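Tripartite terminase subunit 3 (Human herpesvirus 5, PDB 3N4P) is the large terminase subunit of a motor that probably translocates viral DNA into empty capsids, its C-terminal nuclease domain being the part described here. Local coordinates at residues B[41-46]-B[223-228]. Residues are numbered along the deposited sequence; the frame is centred on the assembly and turned at random.
With MG (magnesium ion), chain G.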
loop_
_atom_site.group_PDB
_atom_site.type_symbol
_atom_site.label_atom_id
_atom_site.label_comp_id
_atom_site.label_asym_id
_atom_site.label_seq_id
_atom_site.Cartn_x
_atom_site.Cartn_y
_atom_site.Cartn_z
ATOM N N GLU B 41 1.726 -8.129 -7.784
ATOM C CA GLU B 41 2.624 -7.010 -7.649
ATOM C C GLU B 41 1.953 -5.902 -6.801
ATOM O O GLU B 41 2.554 -5.324 -5.885
ATOM C CB GLU B 41 2.966 -6.550 -9.073
ATOM C CG GLU B 41 4.187 -5.838 -9.167
ATOM C CD GLU B 41 4.701 -5.621 -10.601
ATOM O OE1 GLU B 41 3.910 -5.188 -11.535
ATOM O OE2 GLU B 41 5.958 -5.841 -10.724
ATOM N N GLU B 42 0.696 -5.608 -7.090
ATOM C CA GLU B 42 -0.043 -4.646 -6.266
ATOM C C GLU B 42 -0.306 -5.081 -4.817
ATOM O O GLU B 42 -0.319 -4.269 -3.905
ATOM C CB GLU B 42 -1.385 -4.326 -6.932
ATOM C CG GLU B 42 -1.171 -3.329 -8.103
ATOM C CD GLU B 42 -2.410 -3.184 -8.981
ATOM O OE1 GLU B 42 -3.551 -3.231 -8.419
ATOM O OE2 GLU B 42 -2.231 -3.077 -10.223
ATOM N N PHE B 43 -0.501 -6.362 -4.596
ATOM C CA PHE B 43 -0.604 -6.834 -3.248
ATOM C C PHE B 43 0.693 -6.630 -2.429
ATOM O O PHE B 43 0.667 -6.353 -1.219
ATOM C CB PHE B 43 -1.088 -8.278 -3.333
ATOM C CG PHE B 43 -1.261 -8.992 -1.992
ATOM C CD1 PHE B 43 -2.313 -8.705 -1.147
ATOM C CD2 PHE B 43 -0.462 -10.069 -1.693
ATOM C CE1 PHE B 43 -2.526 -9.479 0.051
ATOM C CE2 PHE B 43 -0.630 -10.807 -0.514
ATOM C CZ PHE B 43 -1.667 -10.523 0.343
ATOM N N ASP B 44 1.838 -6.791 -3.085
ATOM C CA ASP B 44 3.141 -6.514 -2.497
ATOM C C ASP B 44 3.438 -5.008 -2.230
ATOM O O ASP B 44 3.919 -4.645 -1.174
ATOM C CB ASP B 44 4.235 -6.975 -3.468
ATOM C CG ASP B 44 5.558 -7.284 -2.717
ATOM O OD1 ASP B 44 5.523 -7.320 -1.457
ATOM O OD2 ASP B 44 6.604 -7.450 -3.349
ATOM N N ILE B 45 3.181 -4.155 -3.217
ATOM C CA ILE B 45 3.635 -2.772 -3.116
ATOM C C ILE B 45 2.566 -1.797 -2.647
ATOM O O ILE B 45 2.890 -0.640 -2.300
ATOM C CB ILE B 45 4.310 -2.277 -4.405
ATOM C CG1 ILE B 45 3.312 -2.205 -5.576
ATOM C CG2 ILE B 45 5.543 -3.111 -4.738
ATOM C CD1 ILE B 45 3.987 -1.857 -6.953
ATOM N N LEU B 46 1.317 -2.251 -2.558
ATOM C CA LEU B 46 0.241 -1.365 -2.089
ATOM C C LEU B 46 -0.438 -1.956 -0.825
ATOM O O LEU B 46 -1.363 -2.800 -0.913
ATOM C CB LEU B 46 -0.781 -0.978 -3.220
ATOM C CG LEU B 46 -0.328 0.150 -4.162
ATOM C CD1 LEU B 46 -1.191 0.211 -5.461
ATOM C CD2 LEU B 46 -0.350 1.580 -3.484
ATOM N N GLU B 223 5.593 -11.481 1.295
ATOM C CA GLU B 223 6.444 -12.201 0.275
ATOM C C GLU B 223 6.374 -13.725 0.447
ATOM O O GLU B 223 6.228 -14.480 -0.527
ATOM C CB GLU B 223 7.894 -11.716 0.322
ATOM C CG GLU B 223 8.928 -12.538 -0.510
ATOM C CD GLU B 223 10.169 -11.704 -1.002
ATOM O OE1 GLU B 223 10.923 -11.122 -0.153
ATOM O OE2 GLU B 223 10.409 -11.678 -2.250
ATOM N N TYR B 224 6.359 -14.176 1.700
ATOM C CA TYR B 224 6.138 -15.560 2.034
ATOM C C TYR B 224 4.754 -16.063 1.563
ATOM O O TYR B 224 4.649 -17.159 1.013
ATOM C CB TYR B 224 6.224 -15.678 3.553
ATOM C CG TYR B 224 6.133 -17.083 4.059
ATOM C CD1 TYR B 224 4.981 -17.537 4.697
ATOM C CD2 TYR B 224 7.226 -17.984 3.924
ATOM C CE1 TYR B 224 4.895 -18.844 5.183
ATOM C CE2 TYR B 224 7.139 -19.306 4.396
ATOM C CZ TYR B 224 5.987 -19.717 5.037
ATOM O OH TYR B 224 5.922 -21.003 5.526
ATOM N N LEU B 225 3.704 -15.293 1.852
ATOM C CA LEU B 225 2.358 -15.592 1.458
ATOM C C LEU B 225 2.245 -15.567 -0.113
ATOM O O LEU B 225 1.605 -16.433 -0.697
ATOM C CB LEU B 225 1.352 -14.603 2.100
ATOM C CG LEU B 225 -0.107 -14.766 1.650
ATOM C CD1 LEU B 225 -0.684 -16.014 2.255
ATOM C CD2 LEU B 225 -1.015 -13.589 2.055
ATOM N N LEU B 226 2.898 -14.628 -0.787
ATOM C CA LEU B 226 2.942 -14.671 -2.246
ATOM C C LEU B 226 3.559 -15.949 -2.839
ATOM O O LEU B 226 3.117 -16.439 -3.905
ATOM C CB LEU B 226 3.731 -13.520 -2.772
ATOM C CG LEU B 226 3.127 -12.292 -3.477
ATOM C CD1 LEU B 226 1.748 -12.545 -4.225
ATOM C CD2 LEU B 226 3.077 -11.030 -2.634
ATOM N N GLU B 227 4.605 -16.486 -2.204
ATOM C CA GLU B 227 5.175 -17.755 -2.660
ATOM C C GLU B 227 4.112 -18.863 -2.703
ATOM O O GLU B 227 4.049 -19.658 -3.646
ATOM C CB GLU B 227 6.411 -18.196 -1.812
ATOM C CG GLU B 227 7.733 -17.657 -2.353
ATOM C CD GLU B 227 8.761 -17.136 -1.253
ATOM O OE1 GLU B 227 9.552 -16.192 -1.561
ATOM O OE2 GLU B 227 8.815 -17.648 -0.105
ATOM N N GLN B 228 3.279 -18.888 -1.676
ATOM C CA GLN B 228 2.144 -19.818 -1.636
ATOM C C GLN B 228 1.038 -19.517 -2.654
ATOM O O GLN B 228 0.453 -20.430 -3.214
ATOM C CB GLN B 228 1.603 -19.926 -0.222
ATOM C CG GLN B 228 2.672 -20.513 0.715
ATOM C CD GLN B 228 2.126 -20.925 2.123
ATOM O OE1 GLN B 228 0.913 -21.128 2.321
ATOM N NE2 GLN B 228 3.038 -21.076 3.090
HETATM MG MG MG G . 8.501 -8.856 -2.538
#
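Where Phe-43 meets Leu-225 and Leu-226, the last turn of helix 37-45 lies nearly antiparallel to helix 221-229, at 165°, with the short axes 10.6 Å apart. The backbones come nearest at Asp-44 and Glu-223, whose CA atoms are 7.1 Å apart. Such a pairing illustrates how one aromatic ring can bridge two helices through its edge. The CG of Phe-43 stands anti to the backbone N (chi1 180°), which carries the ring across the gap. There CD2 of Leu-225 sits in the ring plane, 3.6 Å from CZ of Phe-43, while CD2 of Leu-226 lies 3.8 Å from CD2 of Phe-43. The Leu-225 side chain crosses the phenylalanine at roughly a right angle; that of Leu-226 runs past it in the opposite direction, and its CD2 lies 4.3 Å from CB of Asp-44, a looser contact. OD2 of Asp-44 binds a magnesium ion at 2.5 Å, shared with Asn-52 O of the second subunit, so the ion ties the two subunits together. OD1 of Asp-44 forms a salt bridge with Arg-47. OE2 of Glu-223 stays 3.4 Å from the magnesium, too far for a direct bond, and the cation probably offsets part of the like charge of the two carboxylates. This is not the magnesium of Asp-68 and Glu-139, although the Leu-225 side chain is about 9 Å from that of Asp-256, a probable nuclease active-site residue. On the domain's mixed sheet, Ile-94 of strand 91-100 touches Phe-43 and Leu-225; Phe-43 also packs on strand 204-211, Leu-225 on helix 256-267.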